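Local atomic coordinates of paenibacillus xanthan lyase (Paenibacillus, PDB entry 6F2P), a protein that catalyses the eliminative removal of terminal mannosyl groups from the side chains of xanthan, as a multidomain lyase of polysaccharide lyase family 8 that carries several bound calcium ions. Residues A[33-36]-A[37-41]; A[40-43]-A[44-47]; A[375-378]-A[379-382]; A[460-463]-A[464-468]. All blocks are in the same frame, centred on the assembly; numbering follows the deposited sequence.

Contact 1 (A[33-36]-A[37-41])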
loop_
_atom_site.group_PDB
_atom_site.type_symbol
_atom_site.label_atom_id
_atom_site.label_comp_id
_atom_site.label_asym_id
_atom_site.label_seq_id
_atom_site.Cartn_x
_atom_site.Cartn_y
_atom_site.Cartn_z
ATOM N N ARG A 33 -7.405 -26.151 -34.242
ATOM C CA ARG A 33 -8.521 -25.286 -33.870
ATOM C C ARG A 33 -9.705 -25.470 -34.824
ATOM O O ARG A 33 -10.857 -25.553 -34.395
ATOM C CB ARG A 33 -8.061 -23.826 -33.809
ATOM C CG ARG A 33 -9.148 -22.820 -33.490
ATOM C CD ARG A 33 -10.009 -23.245 -32.307
ATOM N NE ARG A 33 -9.264 -23.254 -31.059
ATOM C CZ ARG A 33 -9.737 -23.742 -29.919
ATOM N NH1 ARG A 33 -10.958 -24.259 -29.880
ATOM N NH2 ARG A 33 -8.987 -23.717 -28.824
ATOM N N VAL A 34 -9.410 -25.544 -36.116
ATOM C CA VAL A 34 -10.437 -25.744 -37.127
ATOM C C VAL A 34 -11.209 -27.030 -36.866
ATOM O O VAL A 34 -12.444 -27.044 -36.861
ATOM C CB VAL A 34 -9.821 -25.797 -38.531
ATOM C CG1 VAL A 34 -10.855 -26.247 -39.557
ATOM C CG2 VAL A 34 -9.246 -24.444 -38.897
ATOM N N ASN A 35 -10.474 -28.110 -36.639
ATOM C CA ASN A 35 -11.101 -29.363 -36.260
ATOM C C ASN A 35 -11.967 -29.218 -35.005
ATOM O O ASN A 35 -13.138 -29.605 -35.005
ATOM C CB ASN A 35 -10.054 -30.460 -36.075
ATOM C CG ASN A 35 -10.620 -31.690 -35.386
ATOM O OD1 ASN A 35 -11.428 -32.420 -35.957
ATOM N ND2 ASN A 35 -10.204 -31.916 -34.144
ATOM N N ALA A 36 -11.401 -28.639 -33.950
ATOM C CA ALA A 36 -12.140 -28.419 -32.709
ATOM C C ALA A 36 -13.436 -27.649 -32.956
ATOM O O ALA A 36 -14.495 -27.999 -32.416
ATOM C CB ALA A 36 -11.276 -27.691 -31.708
ATOM N N ILE A 37 -13.349 -26.613 -33.783
ATOM C CA ILE A 37 -14.520 -25.827 -34.163
ATOM C C ILE A 37 -15.561 -26.680 -34.879
ATOM O O ILE A 37 -16.762 -26.611 -34.574
ATOM C CB ILE A 37 -14.115 -24.644 -35.055
ATOM C CG1 ILE A 37 -13.333 -23.614 -34.228
ATOM C CG2 ILE A 37 -15.326 -24.018 -35.702
ATOM C CD1 ILE A 37 -12.787 -22.453 -35.034
ATOM N N THR A 38 -15.096 -27.499 -35.820
ATOM C CA THR A 38 -15.976 -28.370 -36.597
ATOM C C THR A 38 -16.689 -29.383 -35.704
ATOM O O THR A 38 -17.916 -29.533 -35.765
ATOM C CB THR A 38 -15.191 -29.129 -37.673
ATOM O OG1 THR A 38 -14.513 -28.195 -38.531
ATOM C CG2 THR A 38 -16.134 -30.000 -38.491
ATOM N N VAL A 39 -15.915 -30.075 -34.874
ATOM C CA VAL A 39 -16.461 -31.102 -33.998
ATOM C C VAL A 39 -17.527 -30.536 -33.059
ATOM O O VAL A 39 -18.613 -31.116 -32.918
ATOM C CB VAL A 39 -15.350 -31.779 -33.177
ATOM C CG1 VAL A 39 -15.941 -32.679 -32.106
ATOM C CG2 VAL A 39 -14.435 -32.565 -34.091
ATOM N N THR A 40 -17.218 -29.400 -32.437
ATOM C CA THR A 40 -18.148 -28.746 -31.521
ATOM C C THR A 40 -19.459 -28.406 -32.223
ATOM O O THR A 40 -20.545 -28.677 -31.701
ATOM C CB THR A 40 -17.531 -27.469 -30.896
ATOM O OG1 THR A 40 -16.505 -27.834 -29.970
ATOM C CG2 THR A 40 -18.577 -26.680 -30.153
ATOM N N ALA A 41 -19.357 -27.829 -33.416
ATOM C CA ALA A 41 -20.549 -27.498 -34.184
ATOM C C ALA A 41 -21.369 -28.742 -34.513
ATOM O O ALA A 41 -22.591 -28.738 -34.356
ATOM C CB ALA A 41 -20.183 -26.768 -35.439
#

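Contact 2 (A[40-43]-A[44-47])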
loop_
_atom_site.group_PDB
_atom_site.type_symbol
_atom_site.label_atom_id
_atom_site.label_comp_id
_atom_site.label_asym_id
_atom_site.label_seq_id
_atom_site.Cartn_x
_atom_site.Cartn_y
_atom_site.Cartn_z
ATOM N N THR A 40 -17.218 -29.400 -32.437
ATOM C CA THR A 40 -18.148 -28.746 -31.521
ATOM C C THR A 40 -19.459 -28.406 -32.223
ATOM O O THR A 40 -20.545 -28.677 -31.701
ATOM C CB THR A 40 -17.531 -27.469 -30.896
ATOM O OG1 THR A 40 -16.505 -27.834 -29.970
ATOM C CG2 THR A 40 -18.577 -26.680 -30.153
ATOM N N ALA A 41 -19.357 -27.829 -33.416
ATOM C CA ALA A 41 -20.549 -27.498 -34.184
ATOM C C ALA A 41 -21.369 -28.742 -34.513
ATOM O O ALA A 41 -22.591 -28.738 -34.356
ATOM C CB ALA A 41 -20.183 -26.768 -35.439
ATOM N N GLN A 42 -20.710 -29.805 -34.964
ATOM C CA GLN A 42 -21.435 -31.036 -35.273
ATOM C C GLN A 42 -22.158 -31.525 -34.023
ATOM O O GLN A 42 -23.293 -31.996 -34.101
ATOM C CB GLN A 42 -20.514 -32.127 -35.824
ATOM C CG GLN A 42 -21.263 -33.316 -36.445
ATOM C CD GLN A 42 -22.169 -32.906 -37.611
ATOM O OE1 GLN A 42 -21.732 -32.234 -38.540
ATOM N NE2 GLN A 42 -23.430 -33.316 -37.562
ATOM N N GLY A 43 -21.509 -31.375 -32.871
ATOM C CA GLY A 43 -22.116 -31.759 -31.611
ATOM C C GLY A 43 -23.479 -31.124 -31.357
ATOM O O GLY A 43 -24.482 -31.821 -31.129
ATOM N N TYR A 44 -23.517 -29.797 -31.388
ATOM C CA TYR A 44 -24.741 -29.075 -31.073
ATOM C C TYR A 44 -25.746 -29.187 -32.204
ATOM O O TYR A 44 -26.951 -29.054 -31.981
ATOM C CB TYR A 44 -24.437 -27.612 -30.747
ATOM C CG TYR A 44 -23.686 -27.456 -29.444
ATOM C CD1 TYR A 44 -24.164 -28.040 -28.282
ATOM C CD2 TYR A 44 -22.495 -26.740 -29.375
ATOM C CE1 TYR A 44 -23.487 -27.917 -27.092
ATOM C CE2 TYR A 44 -21.811 -26.607 -28.179
ATOM C CZ TYR A 44 -22.315 -27.202 -27.042
ATOM O OH TYR A 44 -21.657 -27.085 -25.842
ATOM N N TRP A 45 -25.253 -29.425 -33.416
ATOM C CA TRP A 45 -26.138 -29.618 -34.561
ATOM C C TRP A 45 -26.879 -30.946 -34.363
ATOM O O TRP A 45 -28.091 -31.057 -34.592
ATOM C CB TRP A 45 -25.338 -29.632 -35.867
ATOM C CG TRP A 45 -26.190 -29.508 -37.091
ATOM C CD1 TRP A 45 -27.501 -29.123 -37.146
ATOM C CD2 TRP A 45 -25.793 -29.767 -38.444
ATOM N NE1 TRP A 45 -27.943 -29.124 -38.448
ATOM C CE2 TRP A 45 -26.914 -29.517 -39.266
ATOM C CE3 TRP A 45 -24.602 -30.186 -39.039
ATOM C CZ2 TRP A 45 -26.878 -29.676 -40.653
ATOM C CZ3 TRP A 45 -24.570 -30.346 -40.419
ATOM C CH2 TRP A 45 -25.702 -30.093 -41.208
ATOM N N ASP A 46 -26.130 -31.944 -33.913
ATOM C CA ASP A 46 -26.668 -33.264 -33.671
ATOM C C ASP A 46 -27.712 -33.247 -32.570
ATOM O O ASP A 46 -28.740 -33.900 -32.689
ATOM C CB ASP A 46 -25.540 -34.240 -33.329
ATOM C CG ASP A 46 -24.717 -34.625 -34.548
ATOM O OD1 ASP A 46 -25.169 -34.340 -35.685
ATOM O OD2 ASP A 46 -23.629 -35.213 -34.372
ATOM N N SER A 47 -27.457 -32.504 -31.500
ATOM C CA SER A 47 -28.380 -32.486 -30.367
ATOM C C SER A 47 -29.504 -31.480 -30.544
ATOM O O SER A 47 -30.379 -31.377 -29.696
ATOM C CB SER A 47 -27.640 -32.188 -29.069
ATOM O OG SER A 47 -26.887 -30.992 -29.181
#

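Contact 3 (A[375-378]-A[379-382])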
loop_
_atom_site.group_PDB
_atom_site.type_symbol
_atom_site.label_atom_id
_atom_site.label_comp_id
_atom_site.label_asym_id
_atom_site.label_seq_id
_atom_site.Cartn_x
_atom_site.Cartn_y
_atom_site.Cartn_z
ATOM N N GLN A 375 8.412 -9.630 -5.824
ATOM C CA GLN A 375 9.850 -9.586 -6.004
ATOM C C GLN A 375 10.236 -10.464 -7.188
ATOM O O GLN A 375 9.995 -11.671 -7.190
ATOM C CB GLN A 375 10.575 -10.040 -4.737
ATOM C CG GLN A 375 12.073 -10.204 -4.907
ATOM C CD GLN A 375 12.791 -8.890 -5.172
ATOM O OE1 GLN A 375 12.611 -8.257 -6.217
ATOM N NE2 GLN A 375 13.617 -8.473 -4.218
ATOM N N LEU A 376 10.812 -9.845 -8.208
ATOM C CA LEU A 376 11.273 -10.576 -9.372
ATOM C C LEU A 376 12.796 -10.449 -9.470
ATOM O O LEU A 376 13.335 -9.351 -9.642
ATOM C CB LEU A 376 10.596 -10.056 -10.638
ATOM C CG LEU A 376 9.065 -10.049 -10.664
ATOM C CD1 LEU A 376 8.565 -9.323 -11.904
ATOM C CD2 LEU A 376 8.496 -11.456 -10.619
ATOM N N ARG A 377 13.473 -11.585 -9.333
ATOM C CA ARG A 377 14.921 -11.661 -9.377
ATOM C C ARG A 377 15.310 -12.645 -10.462
ATOM O O ARG A 377 14.472 -13.406 -10.940
ATOM C CB ARG A 377 15.458 -12.154 -8.035
ATOM C CG ARG A 377 15.131 -11.244 -6.873
ATOM C CD ARG A 377 15.651 -9.855 -7.112
ATOM N NE ARG A 377 17.072 -9.866 -7.428
ATOM C CZ ARG A 377 17.758 -8.793 -7.817
ATOM N NH1 ARG A 377 17.142 -7.627 -7.942
ATOM N NH2 ARG A 377 19.057 -8.889 -8.087
ATOM N N PRO A 378 16.584 -12.624 -10.874
ATOM C CA PRO A 378 17.004 -13.672 -11.806
ATOM C C PRO A 378 16.910 -15.055 -11.160
ATOM O O PRO A 378 17.583 -15.318 -10.167
ATOM C CB PRO A 378 18.458 -13.305 -12.118
ATOM C CG PRO A 378 18.877 -12.364 -11.020
ATOM C CD PRO A 378 17.642 -11.626 -10.635
ATOM N N GLY A 379 16.065 -15.917 -11.716
ATOM C CA GLY A 379 15.912 -17.269 -11.216
ATOM C C GLY A 379 14.617 -17.545 -10.459
ATOM O O GLY A 379 14.198 -18.700 -10.342
ATOM N N PHE A 380 13.978 -16.505 -9.931
ATOM C CA PHE A 380 12.733 -16.718 -9.203
ATOM C C PHE A 380 11.814 -15.501 -9.138
ATOM O O PHE A 380 12.229 -14.370 -9.368
ATOM C CB PHE A 380 13.012 -17.241 -7.793
ATOM C CG PHE A 380 13.765 -16.271 -6.919
ATOM C CD1 PHE A 380 15.153 -16.198 -6.969
ATOM C CD2 PHE A 380 13.089 -15.445 -6.036
ATOM C CE1 PHE A 380 15.849 -15.322 -6.164
ATOM C CE2 PHE A 380 13.779 -14.563 -5.223
ATOM C CZ PHE A 380 15.166 -14.498 -5.290
ATOM N N GLY A 381 10.548 -15.760 -8.837
ATOM C CA GLY A 381 9.581 -14.714 -8.593
ATOM C C GLY A 381 8.965 -14.985 -7.240
ATOM O O GLY A 381 8.880 -16.132 -6.806
ATOM N N PHE A 382 8.544 -13.930 -6.562
ATOM C CA PHE A 382 8.016 -14.062 -5.221
ATOM C C PHE A 382 6.813 -13.154 -5.065
ATOM O O PHE A 382 6.904 -11.944 -5.261
ATOM C CB PHE A 382 9.091 -13.682 -4.211
ATOM C CG PHE A 382 8.700 -13.914 -2.779
ATOM C CD1 PHE A 382 8.624 -15.203 -2.265
ATOM C CD2 PHE A 382 8.438 -12.843 -1.937
ATOM C CE1 PHE A 382 8.287 -15.419 -0.935
ATOM C CE2 PHE A 382 8.100 -13.050 -0.609
ATOM C CZ PHE A 382 8.026 -14.340 -0.108
#

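Contact 4 (A[460-463]-A[464-468])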
loop_
_atom_site.group_PDB
_atom_site.type_symbol
_atom_site.label_atom_id
_atom_site.label_comp_id
_atom_site.label_asym_id
_atom_site.label_seq_id
_atom_site.Cartn_x
_atom_site.Cartn_y
_atom_site.Cartn_z
ATOM N N THR A 460 8.164 -0.852 1.786
ATOM C CA THR A 460 8.915 0.107 0.987
ATOM C C THR A 460 10.062 -0.585 0.247
ATOM O O THR A 460 10.289 -1.779 0.417
ATOM C CB THR A 460 9.460 1.269 1.843
ATOM O OG1 THR A 460 9.970 2.288 0.981
ATOM C CG2 THR A 460 10.577 0.799 2.764
ATOM N N ASP A 461 10.789 0.162 -0.572
ATOM C CA ASP A 461 11.738 -0.455 -1.486
ATOM C C ASP A 461 12.897 0.461 -1.828
ATOM O O ASP A 461 12.866 1.659 -1.552
ATOM C CB ASP A 461 11.032 -0.798 -2.780
ATOM C CG ASP A 461 10.320 0.396 -3.377
ATOM O OD1 ASP A 461 11.009 1.304 -3.891
ATOM O OD2 ASP A 461 9.071 0.426 -3.327
ATOM N N ILE A 462 13.908 -0.103 -2.472
ATOM C CA ILE A 462 15.055 0.682 -2.877
ATOM C C ILE A 462 15.637 0.149 -4.190
ATOM O O ILE A 462 15.569 -1.052 -4.471
ATOM C CB ILE A 462 16.110 0.758 -1.739
ATOM C CG1 ILE A 462 16.809 2.119 -1.748
ATOM C CG2 ILE A 462 17.100 -0.384 -1.829
ATOM C CD1 ILE A 462 17.531 2.435 -0.454
ATOM N N LEU A 463 16.156 1.065 -5.009
ATOM C CA LEU A 463 16.794 0.728 -6.282
ATOM C C LEU A 463 15.854 0.036 -7.261
ATOM O O LEU A 463 16.285 -0.488 -8.292
ATOM C CB LEU A 463 18.041 -0.127 -6.040
ATOM C CG LEU A 463 19.102 0.552 -5.173
ATOM C CD1 LEU A 463 20.323 -0.330 -4.991
ATOM C CD2 LEU A 463 19.489 1.879 -5.788
ATOM N N GLY A 464 14.564 0.047 -6.944
ATOM C CA GLY A 464 13.589 -0.688 -7.722
ATOM C C GLY A 464 13.865 -2.184 -7.784
ATOM O O GLY A 464 13.360 -2.856 -8.682
ATOM N N GLN A 465 14.645 -2.699 -6.829
ATOM C CA GLN A 465 15.106 -4.092 -6.848
ATOM C C GLN A 465 14.987 -4.815 -5.498
ATOM O O GLN A 465 14.870 -6.038 -5.441
ATOM C CB GLN A 465 16.568 -4.150 -7.287
ATOM C CG GLN A 465 16.824 -3.705 -8.708
ATOM C CD GLN A 465 18.185 -4.142 -9.183
ATOM O OE1 GLN A 465 18.501 -5.337 -9.183
ATOM N NE2 GLN A 465 19.015 -3.174 -9.571
ATOM N N TYR A 466 15.044 -4.061 -4.411
ATOM C CA TYR A 466 15.060 -4.663 -3.086
ATOM C C TYR A 466 13.910 -4.079 -2.283
ATOM O O TYR A 466 13.567 -2.908 -2.427
ATOM C CB TYR A 466 16.418 -4.417 -2.397
ATOM C CG TYR A 466 17.588 -4.704 -3.312
ATOM C CD1 TYR A 466 17.683 -5.918 -3.982
ATOM C CD2 TYR A 466 18.582 -3.750 -3.537
ATOM C CE1 TYR A 466 18.741 -6.186 -4.840
ATOM C CE2 TYR A 466 19.654 -4.010 -4.395
ATOM C CZ TYR A 466 19.724 -5.232 -5.041
ATOM O OH TYR A 466 20.767 -5.503 -5.899
ATOM N N GLY A 467 13.290 -4.897 -1.449
ATOM C CA GLY A 467 12.109 -4.444 -0.753
ATOM C C GLY A 467 11.954 -5.107 0.590
ATOM O O GLY A 467 12.597 -6.123 0.885
ATOM N N VAL A 468 11.095 -4.514 1.406
ATOM C CA VAL A 468 10.755 -5.044 2.708
ATOM C C VAL A 468 9.256 -4.825 2.891
ATOM O O VAL A 468 8.745 -3.734 2.603
ATOM C CB VAL A 468 11.560 -4.333 3.829
ATOM C CG1 VAL A 468 11.522 -2.831 3.641
ATOM C CG2 VAL A 468 11.037 -4.717 5.207
#

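Contact 1 (A[33-36]-A[37-41])
Thr38 meets Val34 twice, through its backbone and its side chain, within the four-residue spacing that runs through 33-41 on helix 28-46. Thr38 N donates to Val34 O at 2.9 Å, and Thr38 OG1 reaches that same Val34 O at 2.9 Å from above the carbonyl plane, 40° out of it. A chi1 of -57° explains this, since it holds OG1 beside the backbone N. Thr38 OG1 is also hydrogen-bonded to Ser89 OG, and a valine in place of Thr38 would probably cost Val34 O its second donor and leave the Ser89 hydroxyl without this mate. Thr40 repeats the double grip: its N stands 3.1 Å from Ala36 O and its OG1 3.2 Å from Ala36 O, arriving from opposite faces of the carbonyl plane. Ile37 N to Arg33 O and Val39 N to Asn35 O, each 2.8 Å, are plain main-chain bonds.

The side chains otherwise meet by van der Waals contact. Arg33 CD touches Ile37 CG1 at 3.9 Å, the two side chains crossing at about a right angle. On the exposed face, Asn35 and Val39 lie side by side, Asn35 OD1 being 3.5 Å from Val39 CG2.

Ile37 packs on Leu82 and Ala83 of helix 68-85, a neighbour within the N-terminal alpha-helical domain, while Arg33, Val34 and Ile37 all rest on Ile340 of helix 340-351.

Contact 2 (A[40-43]-A[44-47])
Tyr44 and Trp45 reach back to Thr40 and Gln42 in the last turns of helix 28-46, and the two aromatic residues form the packed part of this contact. Thr40 and Tyr44 lie side by side, pointing the same way, and the methyl CG2 of Thr40 comes to 3.8 Å from CE2 of the Tyr44 ring. Trp45 N is held by Ala41 O at 2.9 Å. The indole carries an amide at its rim: Gln42 OE1 stands 3.6 Å from Trp45 CE3, near the plane of the ring, with the amide turned 48° from that plane. The polar end of the indole is occupied too, because Trp45 NE1 is hydrogen-bonded to Asp100 OD2.

The outer side is looser and more polar. Gln42 leaves the backbone with CG anti to its N (chi1 -167°) and then bends at chi2, which carries its amide forward alongside the next turn. There Gln42 NE2 donates to Asp46 OD1 at 2.8 Å. The oxygen lies in the plane of the amide, whereas the donor approaches from above the carboxylate plane. This i to i+4 hydrogen bond probably restrains the turning of the Gln42 amide; Asp46 itself is exposed. A buffer molecule, probably from crystallisation, sits close beside the Gln42 side chain. Ser47 N closes the turn on Gly43 O at 3.1 Å.

On its inner side the helix meets two others: the Tyr44 ring stacks with His76, while Trp45 packs on Met80 of helix 68-85 and on Ala96 and Leu97 of helix 95-111.

Contact 3 (A[375-378]-A[379-382])
Gly379 joins Pro378 at the two corners of a type II beta turn running from Arg377 to Phe380, the tight end of a beta hairpin. Its phi of 107° suits glycine, since a CB there would be jammed against the carbonyl oxygen of Pro378; Gly379 N is hydrogen-bonded to Glu360 OE1.

Phe380 pairs with Arg377 in both directions. Phe380 N reaches Arg377 O at 3.3 Å from well above the carbonyl plane, and Arg377 N meets Phe380 O at 3.1 Å nearly in line with the C=O. A chi1 of 64° sets the ring between the backbone N and the carbonyl carbon, where it runs alongside Arg377: CB of Arg377 lies over one face, 3.9 Å from the Phe380 centroid in a CH-pi contact, and Arg377 CG is 3.6 Å from Phe380 CZ. The guanidinium, turned 57° from the ring, goes instead to Asp490 O and Gln465 OE1. An alanine at Phe380 is likely to deprive the Arg377 methylenes of their support and open a gap beside Leu414 and Pro621.

Gly381 follows, its CA 4.0 Å from Leu376 CD2. Phe382 N then binds Gln375 O at 2.8 Å, and Gln375 N binds Phe382 O at 2.8 Å, both in the carbonyl plane.

Strands 372-377 and 380-385 form the middle of a four-stranded antiparallel sheet between 363-367 and 411-415, with Gln375 and Phe382 packing on Met488 of strand 481-488.

Contact 4 (A[460-463]-A[464-468])
Gln465 and Tyr466 both face Ile462, making a classic beta bulge where the hairpin turns. A single acceptor holds it: Ile462 O takes Gln465 N at 3.0 Å, tilted from the carbonyl plane, and Tyr466 N at 3.1 Å from nearly in line with the C=O. Leu463 and Gly464 complete the bend with positive phi angles, 61° and 59°, the second favouring glycine.

The side chains gather round the Tyr466 ring. Ile462 CG2 comes to its edge, 4.1 Å from Tyr466 CD2, and Leu463 CD1 touches Tyr466 CE2 at 3.8 Å. Gln465 CB sits over the centre of one face.

Beyond the bulge the pairing is regular. Ile462 N donates to Tyr466 O at 2.8 Å, Asp461 opposes Gly467 as a non-hydrogen-bonded pair, and Thr460 and Val468 exchange two backbone bonds. Val468 CG1 lies between its backbone N and carbonyl carbon (chi1 47°), which turns it to Thr460 CG2, 3.9 Å away.

Strand 457-462 is an edge strand of a large antiparallel sheet. The hairpin abuts the following beta-sandwich: Asp461 forms a salt bridge with Lys746, Thr460 OG1 bonds Ser744 and Ser692, and Val468 of strand 466-474 packs on Ser679 and Met681 of strand 678-684.

Overall arrangement
Contacts 1 and 2 follow each other along helix 28-46, sharing Thr40 and Ala41 with centres 10 Å apart; the first is partly buried, the second a surface contact. Their polar chemistry is that of a helix, with hydroxyl, amide and carboxylate groups bonded four residues apart. Contacts 3 and 4 are hairpins of the super-sandwich domain, contact 3 buried and contact 4 partly so, and their bonds are mostly backbone pairs, ending in a type II turn and a bulge. The two hairpins touch: besides the Arg377 guanidinium, Gln375 NE2 also reaches Gln465, lying 3.0 Å from Gln465 O in a probable hydrogen bond. Contacts 1 and 3 have centres about 40 Å apart.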